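Local coordinates for surface glycan binding protein B (Bacteroides ovatus, PDB 6E57), which probably captures mixed-linkage beta-glucan at the cell surface for uptake by this gut bacterium, and binds a mixed-linkage heptasaccharide, at residues I164-N169 / T191-G196; V234-S239 / L249-Q254; L67-K72 / I109-V114; Y387-I390 / D394-N397. All coordinates share one frame; numbering follows the deposited sequence.

Interaction 1. Residues I164-N169 / T191-G196; sequences ILLGGN and TGVSEG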
loop_
_atom_site.group_PDB
_atom_site.type_symbol
_atom_site.label_atom_id
_atom_site.label_comp_id
_atom_site.label_asym_id
_atom_site.label_seq_id
_atom_site.Cartn_x
_atom_site.Cartn_y
_atom_site.Cartn_z
ATOM N N ILE A 164 -2.654 15.323 -18.784
ATOM C CA ILE A 164 -1.602 14.637 -18.053
ATOM C C ILE A 164 -0.512 14.251 -19.057
ATOM O O ILE A 164 -0.819 13.737 -20.130
ATOM C CB ILE A 164 -2.143 13.398 -17.313
ATOM C CG1 ILE A 164 -3.276 13.753 -16.348
ATOM C CG2 ILE A 164 -1.008 12.671 -16.607
ATOM C CD1 ILE A 164 -4.065 12.560 -15.866
ATOM N N LEU A 165 0.748 14.503 -18.687
ATOM C CA LEU A 165 1.906 14.141 -19.503
ATOM C C LEU A 165 2.515 12.849 -18.947
ATOM O O LEU A 165 2.798 12.753 -17.752
ATOM C CB LEU A 165 2.925 15.287 -19.491
ATOM C CG LEU A 165 2.392 16.666 -19.887
ATOM C CD1 LEU A 165 3.513 17.693 -19.897
ATOM C CD2 LEU A 165 1.696 16.627 -21.242
ATOM N N LEU A 166 2.702 11.862 -19.832
ATOM C CA LEU A 166 3.214 10.550 -19.474
ATOM C C LEU A 166 4.159 10.068 -20.579
ATOM O O LEU A 166 3.713 9.706 -21.673
ATOM C CB LEU A 166 2.032 9.594 -19.289
ATOM C CG LEU A 166 2.305 8.347 -18.450
ATOM C CD1 LEU A 166 1.004 7.760 -17.926
ATOM C CD2 LEU A 166 3.077 7.303 -19.241
ATOM N N GLY A 167 5.462 10.092 -20.277
ATOM C CA GLY A 167 6.511 9.571 -21.150
ATOM C C GLY A 167 6.357 10.029 -22.592
ATOM O O GLY A 167 6.311 9.208 -23.511
ATOM N N GLY A 168 6.262 11.349 -22.784
ATOM C CA GLY A 168 6.228 11.950 -24.114
ATOM C C GLY A 168 4.815 12.123 -24.650
ATOM O O GLY A 168 4.576 13.023 -25.453
ATOM N N ASN A 169 3.883 11.259 -24.223
ATOM C CA ASN A 169 2.484 11.342 -24.643
ATOM C C ASN A 169 1.792 12.472 -23.873
ATOM O O ASN A 169 2.142 12.763 -22.733
ATOM C CB ASN A 169 1.743 10.015 -24.454
ATOM C CG ASN A 169 2.380 8.872 -25.216
ATOM O OD1 ASN A 169 3.531 8.524 -24.964
ATOM N ND2 ASN A 169 1.643 8.283 -26.143
ATOM N N THR A 191 -1.819 3.129 -25.746
ATOM C CA THR A 191 -1.395 1.752 -26.020
ATOM C C THR A 191 0.105 1.709 -26.347
ATOM O O THR A 191 0.781 0.728 -26.039
ATOM C CB THR A 191 -2.236 1.128 -27.143
ATOM O OG1 THR A 191 -2.100 1.928 -28.318
ATOM C CG2 THR A 191 -3.701 1.001 -26.780
ATOM N N GLY A 192 0.614 2.787 -26.958
ATOM C CA GLY A 192 1.997 2.878 -27.439
ATOM C C GLY A 192 3.036 2.812 -26.327
ATOM O O GLY A 192 4.170 2.395 -26.569
ATOM N N VAL A 193 2.657 3.227 -25.112
ATOM C CA VAL A 193 3.592 3.367 -23.993
ATOM C C VAL A 193 4.080 1.976 -23.573
ATOM O O VAL A 193 3.279 1.111 -23.230
ATOM C CB VAL A 193 2.956 4.111 -22.804
ATOM C CG1 VAL A 193 3.911 4.196 -21.622
ATOM C CG2 VAL A 193 2.469 5.497 -23.200
ATOM N N SER A 194 5.403 1.789 -23.596
ATOM C CA SER A 194 6.038 0.536 -23.203
ATOM C C SER A 194 6.118 0.453 -21.674
ATOM O O SER A 194 5.912 1.452 -20.981
ATOM C CB SER A 194 7.399 0.400 -23.838
ATOM O OG SER A 194 8.196 1.543 -23.569
ATOM N N GLU A 195 6.417 -0.752 -21.169
ATOM C CA GLU A 195 6.526 -1.028 -19.732
ATOM C C GLU A 195 7.608 -0.132 -19.114
ATOM O O GLU A 195 8.518 0.312 -19.805
ATOM C CB GLU A 195 6.869 -2.498 -19.479
ATOM C CG GLU A 195 5.736 -3.464 -19.773
ATOM C CD GLU A 195 5.919 -4.842 -19.154
ATOM O OE1 GLU A 195 7.072 -5.324 -19.103
ATOM O OE2 GLU A 195 4.909 -5.429 -18.712
ATOM N N GLY A 196 7.489 0.118 -17.806
ATOM C CA GLY A 196 8.442 0.926 -17.052
ATOM C C GLY A 196 7.750 1.876 -16.087
ATOM O O GLY A 196 6.526 1.830 -15.928
#
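The backbone N of Asn-169 donates to the carbonyl O of Leu-166 at 3.0 Å, and the backbone N of Leu-166 returns a bond of 3.1 Å to the carbonyl O of Asn-169. This reciprocal pair closes a type I' turn whose two inner positions, Gly-167 and Gly-168, both have positive phi. The turn sets the side chains of Leu-166 and Asn-169 on one flank, where both meet Val-193. Here a beta-hairpin, strands 163-166 and 169-171, at the edge of a mixed sheet packs against the loop that runs from strand 184-188 to strand 196-203, an arrangement consistent with an immunoglobulin-like sandwich domain. The two methyls of Val-193 divide the work. CG1, anti to the backbone N (chi1 177°), meets CD2 of Leu-166 at 4.0 Å, and the two side chains cross nearly at right angles. CG2 instead lies beside the terminal amide group of Asn-169, 3.9 Å from its CG, the two side chains running antiparallel, side by side. Tyr-198 of strand 196-203 touches both Leu-166 and Val-193, and its OH is hydrogen-bonded to Ser-194 O. Leu-166 also packs on Ile-189 and Ile-200.

Interaction 2. Residues V234-S239 / L249-Q254; sequences VDWTIS and LTIGGQ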
loop_
_atom_site.group_PDB
_atom_site.type_symbol
_atom_site.label_atom_id
_atom_site.label_comp_id
_atom_site.label_asym_id
_atom_site.label_seq_id
_atom_site.Cartn_x
_atom_site.Cartn_y
_atom_site.Cartn_z
ATOM N N VAL A 234 -13.499 -22.066 0.626
ATOM C CA VAL A 234 -14.447 -20.946 0.494
ATOM C C VAL A 234 -13.882 -19.927 -0.501
ATOM O O VAL A 234 -12.725 -20.024 -0.922
ATOM C CB VAL A 234 -14.789 -20.282 1.846
ATOM C CG1 VAL A 234 -15.105 -21.304 2.926
ATOM C CG2 VAL A 234 -13.706 -19.323 2.320
ATOM N N ASP A 235 -14.729 -18.954 -0.854
ATOM C CA ASP A 235 -14.420 -17.912 -1.828
ATOM C C ASP A 235 -13.197 -17.111 -1.362
ATOM O O ASP A 235 -13.007 -16.861 -0.172
ATOM C CB ASP A 235 -15.630 -17.004 -2.082
ATOM C CG ASP A 235 -16.613 -17.551 -3.107
ATOM O OD1 ASP A 235 -16.168 -17.910 -4.217
ATOM O OD2 ASP A 235 -17.817 -17.611 -2.791
ATOM N N TRP A 236 -12.384 -16.716 -2.346
ATOM C CA TRP A 236 -11.114 -16.043 -2.162
ATOM C C TRP A 236 -10.977 -14.995 -3.270
ATOM O O TRP A 236 -10.961 -15.351 -4.446
ATOM C CB TRP A 236 -9.979 -17.078 -2.190
ATOM C CG TRP A 236 -8.602 -16.541 -1.940
ATOM C CD1 TRP A 236 -8.263 -15.359 -1.349
ATOM C CD2 TRP A 236 -7.359 -17.207 -2.236
ATOM N NE1 TRP A 236 -6.901 -15.236 -1.278
ATOM C CE2 TRP A 236 -6.320 -16.353 -1.813
ATOM C CE3 TRP A 236 -7.024 -18.434 -2.821
ATOM C CZ2 TRP A 236 -4.975 -16.688 -1.959
ATOM C CZ3 TRP A 236 -5.696 -18.766 -2.965
ATOM C CH2 TRP A 236 -4.687 -17.902 -2.540
ATOM N N THR A 237 -10.926 -13.712 -2.887
ATOM C CA THR A 237 -10.882 -12.610 -3.849
ATOM C C THR A 237 -9.493 -11.961 -3.823
ATOM O O THR A 237 -9.007 -11.545 -2.769
ATOM C CB THR A 237 -12.009 -11.604 -3.592
ATOM O OG1 THR A 237 -13.243 -12.291 -3.800
ATOM C CG2 THR A 237 -11.943 -10.396 -4.500
ATOM N N ILE A 238 -8.888 -11.879 -5.014
ATOM C CA ILE A 238 -7.537 -11.386 -5.237
ATOM C C ILE A 238 -7.608 -10.176 -6.180
ATOM O O ILE A 238 -8.365 -10.193 -7.155
ATOM C CB ILE A 238 -6.667 -12.528 -5.797
ATOM C CG1 ILE A 238 -6.320 -13.542 -4.704
ATOM C CG2 ILE A 238 -5.422 -11.995 -6.484
ATOM C CD1 ILE A 238 -5.708 -14.823 -5.226
ATOM N N SER A 239 -6.810 -9.140 -5.881
ATOM C CA SER A 239 -6.836 -7.857 -6.596
ATOM C C SER A 239 -5.492 -7.601 -7.285
ATOM O O SER A 239 -4.445 -7.774 -6.674
ATOM C CB SER A 239 -7.184 -6.732 -5.665
ATOM O OG SER A 239 -8.512 -6.874 -5.190
ATOM N N LEU A 249 -4.308 -20.655 -11.388
ATOM C CA LEU A 249 -3.510 -20.448 -10.181
ATOM C C LEU A 249 -3.277 -21.809 -9.513
ATOM O O LEU A 249 -4.191 -22.633 -9.452
ATOM C CB LEU A 249 -4.255 -19.504 -9.231
ATOM C CG LEU A 249 -4.483 -18.081 -9.742
ATOM C CD1 LEU A 249 -5.505 -17.355 -8.880
ATOM C CD2 LEU A 249 -3.180 -17.300 -9.790
ATOM N N THR A 250 -2.053 -22.031 -9.018
ATOM C CA THR A 250 -1.692 -23.252 -8.299
ATOM C C THR A 250 -1.276 -22.887 -6.868
ATOM O O THR A 250 -0.336 -22.135 -6.677
ATOM C CB THR A 250 -0.594 -24.020 -9.046
ATOM O OG1 THR A 250 -1.097 -24.330 -10.345
ATOM C CG2 THR A 250 -0.170 -25.296 -8.350
ATOM N N ILE A 251 -2.010 -23.416 -5.883
ATOM C CA ILE A 251 -1.713 -23.270 -4.451
ATOM C C ILE A 251 -1.500 -24.678 -3.888
ATOM O O ILE A 251 -2.189 -25.617 -4.285
ATOM C CB ILE A 251 -2.837 -22.514 -3.709
ATOM C CG1 ILE A 251 -3.339 -21.302 -4.500
ATOM C CG2 ILE A 251 -2.395 -22.114 -2.308
ATOM C CD1 ILE A 251 -4.576 -21.572 -5.327
ATOM N N GLY A 252 -0.546 -24.819 -2.967
ATOM C CA GLY A 252 -0.015 -26.125 -2.661
ATOM C C GLY A 252 0.423 -26.783 -3.955
ATOM O O GLY A 252 1.257 -26.231 -4.673
ATOM N N GLY A 253 -0.189 -27.919 -4.292
ATOM C CA GLY A 253 -0.011 -28.535 -5.606
ATOM C C GLY A 253 -1.317 -28.579 -6.383
ATOM O O GLY A 253 -1.456 -29.364 -7.322
ATOM N N GLN A 254 -2.261 -27.716 -5.989
ATOM C CA GLN A 254 -3.650 -27.784 -6.418
ATOM C C GLN A 254 -3.929 -26.644 -7.402
ATOM O O GLN A 254 -3.935 -25.480 -7.017
ATOM C CB GLN A 254 -4.587 -27.688 -5.211
ATOM C CG GLN A 254 -4.260 -28.659 -4.083
ATOM C CD GLN A 254 -4.635 -30.088 -4.400
ATOM O OE1 GLN A 254 -4.099 -30.706 -5.318
ATOM N NE2 GLN A 254 -5.554 -30.633 -3.621
#
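Trp-236 and Ile-251 form the closer of two apolar contacts between the segments. The indole offers its six-membered rim rather than a face: CZ3 lies 3.8 Å from CG1 of Ile-251, which sits at the ring edge and in its plane, and CD1 of the same isoleucine comes equally near to CZ3. With CG of Trp-236 anti to the backbone N (chi1 -177°), the ring system extends from its strand across the interior and lies alongside the isoleucine, which comes from the opposing segment with the reverse heading. The second apolar pair is looser, with CD1 of Ile-238 and CD1 of Leu-249 4.5 Å apart.

Within segment 234-239 there is also a face contact. CD1 of Ile-238 stands 3.7 Å above the plane of the Trp-236 ring, displaced toward its rim, so the indole has one neighbour on a face and another at an edge. Met-281 of strand 277-285 touches both Trp-236 and Ile-251.

NE1 of Trp-236 is hydrogen-bonded to Gly-226 O, which satisfies the one polar atom of the buried indole. Beyond Ile-251 the chain reverses in a type II' turn, closed by a bond of 2.7 Å from the backbone N of Gln-254 to the carbonyl O of Ile-251.

The CA atoms of Ile-238 and Leu-249 are 11.1 Å apart, a separation consistent with two layers meeting through their side-chain ends, as in the core of an immunoglobulin-like beta-sandwich.

Interaction 3. Residues L67-K72 / I109-V114; sequences LTVTPK and IEVETV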
loop_
_atom_site.group_PDB
_atom_site.type_symbol
_atom_site.label_atom_id
_atom_site.label_comp_id
_atom_site.label_asym_id
_atom_site.label_seq_id
_atom_site.Cartn_x
_atom_site.Cartn_y
_atom_site.Cartn_z
ATOM N N LEU A 67 28.171 21.997 -0.435
ATOM C CA LEU A 67 29.183 21.055 0.057
ATOM C C LEU A 67 30.463 21.815 0.427
ATOM O O LEU A 67 30.780 22.832 -0.186
ATOM C CB LEU A 67 29.485 20.018 -1.030
ATOM C CG LEU A 67 28.279 19.304 -1.639
ATOM C CD1 LEU A 67 28.717 18.393 -2.774
ATOM C CD2 LEU A 67 27.517 18.514 -0.588
ATOM N N THR A 68 31.176 21.306 1.442
ATOM C CA THR A 68 32.608 21.564 1.649
ATOM C C THR A 68 33.345 20.226 1.508
ATOM O O THR A 68 32.965 19.237 2.140
ATOM C CB THR A 68 32.891 22.240 2.999
ATOM O OG1 THR A 68 32.139 21.570 4.010
ATOM C CG2 THR A 68 32.550 23.714 3.008
ATOM N N VAL A 69 34.386 20.209 0.666
ATOM C CA VAL A 69 35.003 18.970 0.199
ATOM C C VAL A 69 36.532 19.077 0.299
ATOM O O VAL A 69 37.105 20.150 0.119
ATOM C CB VAL A 69 34.556 18.650 -1.242
ATOM C CG1 VAL A 69 35.066 17.295 -1.707
ATOM C CG2 VAL A 69 33.045 18.729 -1.396
ATOM N N THR A 70 37.170 17.938 0.595
ATOM C CA THR A 70 38.625 17.756 0.550
ATOM C C THR A 70 38.936 16.737 -0.545
ATOM O O THR A 70 38.199 15.762 -0.686
ATOM C CB THR A 70 39.161 17.303 1.916
ATOM O OG1 THR A 70 38.685 18.224 2.898
ATOM C CG2 THR A 70 40.672 17.227 1.984
ATOM N N PRO A 71 39.998 16.959 -1.336
ATOM C CA PRO A 71 40.855 18.138 -1.326
ATOM C C PRO A 71 40.218 19.367 -1.997
ATOM O O PRO A 71 39.480 19.227 -2.976
ATOM C CB PRO A 71 42.099 17.718 -2.123
ATOM C CG PRO A 71 41.596 16.610 -3.005
ATOM C CD PRO A 71 40.609 15.881 -2.123
ATOM N N LYS A 72 40.553 20.554 -1.475
ATOM C CA LYS A 72 39.929 21.838 -1.832
ATOM C C LYS A 72 39.782 21.979 -3.354
ATOM O O LYS A 72 38.661 22.077 -3.868
ATOM C CB LYS A 72 40.764 23.007 -1.294
ATOM C CG LYS A 72 40.723 23.215 0.215
ATOM C CD LYS A 72 41.668 24.307 0.692
ATOM C CE LYS A 72 41.880 24.314 2.192
ATOM N NZ LYS A 72 42.739 23.191 2.638
ATOM N N ILE A 109 24.922 12.240 -4.997
ATOM C CA ILE A 109 26.033 13.189 -4.971
ATOM C C ILE A 109 27.332 12.398 -5.155
ATOM O O ILE A 109 27.795 11.744 -4.225
ATOM C CB ILE A 109 26.042 13.997 -3.656
ATOM C CG1 ILE A 109 24.696 14.683 -3.400
ATOM C CG2 ILE A 109 27.197 14.990 -3.640
ATOM C CD1 ILE A 109 24.550 15.256 -2.008
ATOM N N GLU A 110 27.900 12.459 -6.363
ATOM C CA GLU A 110 29.125 11.740 -6.695
ATOM C C GLU A 110 30.295 12.727 -6.738
ATOM O O GLU A 110 30.305 13.646 -7.550
ATOM C CB GLU A 110 28.966 11.000 -8.023
ATOM C CG GLU A 110 27.955 9.868 -7.951
ATOM C CD GLU A 110 28.030 8.853 -9.079
ATOM O OE1 GLU A 110 29.030 8.867 -9.835
ATOM O OE2 GLU A 110 27.085 8.046 -9.198
ATOM N N VAL A 111 31.264 12.519 -5.840
ATOM C CA VAL A 111 32.480 13.317 -5.761
ATOM C C VAL A 111 33.640 12.468 -6.291
ATOM O O VAL A 111 33.808 11.322 -5.880
ATOM C CB VAL A 111 32.743 13.786 -4.316
ATOM C CG1 VAL A 111 34.010 14.624 -4.213
ATOM C CG2 VAL A 111 31.554 14.543 -3.745
ATOM N N GLU A 112 34.426 13.046 -7.209
ATOM C CA GLU A 112 35.604 12.394 -7.781
ATOM C C GLU A 112 36.789 13.367 -7.733
ATOM O O GLU A 112 36.638 14.557 -8.011
ATOM C CB GLU A 112 35.328 11.945 -9.217
ATOM C CG GLU A 112 36.292 10.883 -9.715
ATOM C CD GLU A 112 36.129 10.515 -11.180
ATOM O OE1 GLU A 112 36.005 11.439 -12.007
ATOM O OE2 GLU A 112 36.125 9.306 -11.490
ATOM N N THR A 113 37.964 12.839 -7.376
ATOM C CA THR A 113 39.204 13.611 -7.355
ATOM C C THR A 113 39.918 13.436 -8.701
ATOM O O THR A 113 39.512 12.615 -9.524
ATOM C CB THR A 113 40.075 13.232 -6.147
ATOM O OG1 THR A 113 41.148 14.170 -6.080
ATOM C CG2 THR A 113 40.636 11.828 -6.205
ATOM N N VAL A 114 40.985 14.214 -8.906
ATOM C CA VAL A 114 41.735 14.225 -10.169
ATOM C C VAL A 114 42.390 12.854 -10.409
ATOM O O VAL A 114 42.529 12.438 -11.558
ATOM C CB VAL A 114 42.776 15.362 -10.214
ATOM C CG1 VAL A 114 42.117 16.732 -10.141
ATOM C CG2 VAL A 114 43.845 15.221 -9.137
#
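Val-69 and Val-111 meet at the middle of an entirely side-chain contact, their CG1 methyls reaching toward each other tip to tip at 3.8 Å. In both residues CG1 is anti to the backbone N, with chi1 of -174° in Val-69 and -180° in Val-111, and this shared choice points the two methyls at one another. A second apolar pair lies two residues back along both segments: CD1 of Leu-67 touches CG2 of Ile-109, again at 3.8 Å, but here the side chains pass flank to flank with opposite headings. Trp-79 of strand 75-81 packs against both Leu-67 and Ile-109.

The two segments run in nearly the same direction, 16° apart, yet they belong to different sheets. Strand 63-70 is the middle of a three-stranded antiparallel sheet and strand 103-113 lies inside a five-stranded mixed one, so their meeting forms part of the core of a beta-sandwich, consistent with an immunoglobulin-like domain at the N-terminal end of the chain. The two segments draw together along the contact: the CA atoms are 9.9 Å apart at Leu-67 and Ile-109 but 7.7 Å apart at Pro-71 and Thr-113.

At this closer end the chemistry becomes mixed. Pro-71, which follows a cis peptide bond, lays CG 4.0 Å from OG1 of Thr-113, the two side chains crossing at about a right angle. That hydroxyl is hydrogen-bonded to Tyr-74 O, while Pro-71 O is hydrogen-bonded to OG1 of Thr-75.

Interaction 4. Residues Y387-I390 / D394-N397; sequences YTLI and DMLN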
loop_
_atom_site.group_PDB
_atom_site.type_symbol
_atom_site.label_atom_id
_atom_site.label_comp_id
_atom_site.label_asym_id
_atom_site.label_seq_id
_atom_site.Cartn_x
_atom_site.Cartn_y
_atom_site.Cartn_z
ATOM N N TYR A 387 -17.582 -8.439 12.281
ATOM C CA TYR A 387 -16.630 -7.967 13.288
ATOM C C TYR A 387 -15.597 -9.070 13.550
ATOM O O TYR A 387 -15.964 -10.160 13.981
ATOM C CB TYR A 387 -17.369 -7.592 14.576
ATOM C CG TYR A 387 -16.566 -6.759 15.540
ATOM C CD1 TYR A 387 -15.650 -7.336 16.402
ATOM C CD2 TYR A 387 -16.727 -5.384 15.589
ATOM C CE1 TYR A 387 -14.905 -6.568 17.282
ATOM C CE2 TYR A 387 -15.993 -4.603 16.466
ATOM C CZ TYR A 387 -15.077 -5.195 17.316
ATOM O OH TYR A 387 -14.362 -4.417 18.182
ATOM N N THR A 388 -14.315 -8.790 13.280
ATOM C CA THR A 388 -13.236 -9.733 13.596
ATOM C C THR A 388 -12.415 -9.197 14.776
ATOM O O THR A 388 -12.238 -7.998 14.928
ATOM C CB THR A 388 -12.356 -10.033 12.375
ATOM O OG1 THR A 388 -11.801 -8.810 11.898
ATOM C CG2 THR A 388 -13.110 -10.712 11.253
ATOM N N LEU A 389 -11.931 -10.121 15.608
ATOM C CA LEU A 389 -11.149 -9.819 16.793
ATOM C C LEU A 389 -10.215 -10.996 17.075
ATOM O O LEU A 389 -10.658 -12.147 17.122
ATOM C CB LEU A 389 -12.100 -9.588 17.970
ATOM C CG LEU A 389 -11.432 -9.337 19.323
ATOM C CD1 LEU A 389 -10.879 -7.921 19.404
ATOM C CD2 LEU A 389 -12.405 -9.597 20.464
ATOM N N ILE A 390 -8.929 -10.692 17.267
ATOM C CA ILE A 390 -7.937 -11.683 17.649
ATOM C C ILE A 390 -8.012 -11.868 19.167
ATOM O O ILE A 390 -7.847 -10.907 19.917
ATOM C CB ILE A 390 -6.529 -11.270 17.173
ATOM C CG1 ILE A 390 -6.468 -11.203 15.644
ATOM C CG2 ILE A 390 -5.464 -12.199 17.739
ATOM C CD1 ILE A 390 -5.148 -10.726 15.099
ATOM N N ASP A 394 -4.629 -13.417 27.209
ATOM C CA ASP A 394 -5.213 -12.603 28.277
ATOM C C ASP A 394 -6.737 -12.545 28.113
ATOM O O ASP A 394 -7.463 -12.696 29.084
ATOM C CB ASP A 394 -4.607 -11.197 28.313
ATOM C CG ASP A 394 -3.286 -11.107 29.059
ATOM O OD1 ASP A 394 -2.736 -12.163 29.423
ATOM O OD2 ASP A 394 -2.821 -9.980 29.275
ATOM N N MET A 395 -7.205 -12.316 26.882
ATOM C CA MET A 395 -8.635 -12.269 26.587
ATOM C C MET A 395 -9.283 -13.609 26.953
ATOM O O MET A 395 -10.292 -13.634 27.652
ATOM C CB MET A 395 -8.894 -11.974 25.107
ATOM C CG MET A 395 -8.670 -10.528 24.732
ATOM S SD MET A 395 -9.076 -10.236 22.999
ATOM C CE MET A 395 -8.178 -8.713 22.710
ATOM N N LEU A 396 -8.691 -14.712 26.482
ATOM C CA LEU A 396 -9.216 -16.056 26.730
ATOM C C LEU A 396 -9.268 -16.331 28.241
ATOM O O LEU A 396 -10.220 -16.950 28.721
ATOM C CB LEU A 396 -8.347 -17.089 26.005
ATOM C CG LEU A 396 -8.450 -17.083 24.479
ATOM C CD1 LEU A 396 -7.330 -17.904 23.856
ATOM C CD2 LEU A 396 -9.802 -17.601 24.016
ATOM N N ASN A 397 -8.253 -15.862 28.976
ATOM C CA ASN A 397 -8.156 -16.064 30.421
ATOM C C ASN A 397 -9.279 -15.307 31.135
ATOM O O ASN A 397 -9.865 -15.813 32.085
ATOM C CB ASN A 397 -6.804 -15.617 30.980
ATOM C CG ASN A 397 -5.661 -16.535 30.601
ATOM O OD1 ASN A 397 -5.872 -17.639 30.098
ATOM N ND2 ASN A 397 -4.443 -16.079 30.840
#
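Ile-390 supplies the flat group of this contact, its backbone carbonyl, which Met-395 approaches at the oxygen end; no aromatic ring takes part. The carbonyl O of Ile-390 lies 3.4 Å from SD of Met-395 and 3.6 Å from its CE, so the thioether end of the methionine rests against a polar backbone atom. The sulfur also meets an apolar neighbour, CD2 of Leu-389, at 4.2 Å. In Met-395 the extended chi2 (-177°) carries SD out from the helix, and chi3 (-160°) continues the line to CE. The rest of the isoleucine takes a different course: its side-chain end leads away from the helix, and it touches Thr-349 of strand 349-356. Leu-389 is the more enclosed strand residue, packing also on Leu-367, Leu-375 and Ala-376.

At the helix, the backbone N of Met-395 is hydrogen-bonded to OG1 of Thr-392 in the short linker. One methionine thus bears on the end of strand 385-390 from the first turn of helix 393-401. The arrangement is that of a tight strand-to-helix connection, lying at the surface of the C-terminal part of the chain, which also holds the glycan-pocket residues Trp-322, Tyr-371 and Trp-372.

Overall arrangement
Interactions 1, 2 and 3 are buried contacts in successive parts of an elongated, beta-rich chain, whereas interaction 4 is a surface contact near the C-terminus. Interactions 2 and 3 join strands across what is probably a sandwich interior in each case, using apolar side chains, the former centred on an aromatic edge and the latter on aliphatic methyls. Interaction 1 instead packs a loop against a hairpin turn, and interaction 4, the one to involve a helix, sets a thioether beside a carbonyl. None touches another: the centres of interactions 2 and 4 are about 28 Å apart, those of interactions 3 and 4 about 59 Å. Each contact is thus local to its own part of the chain.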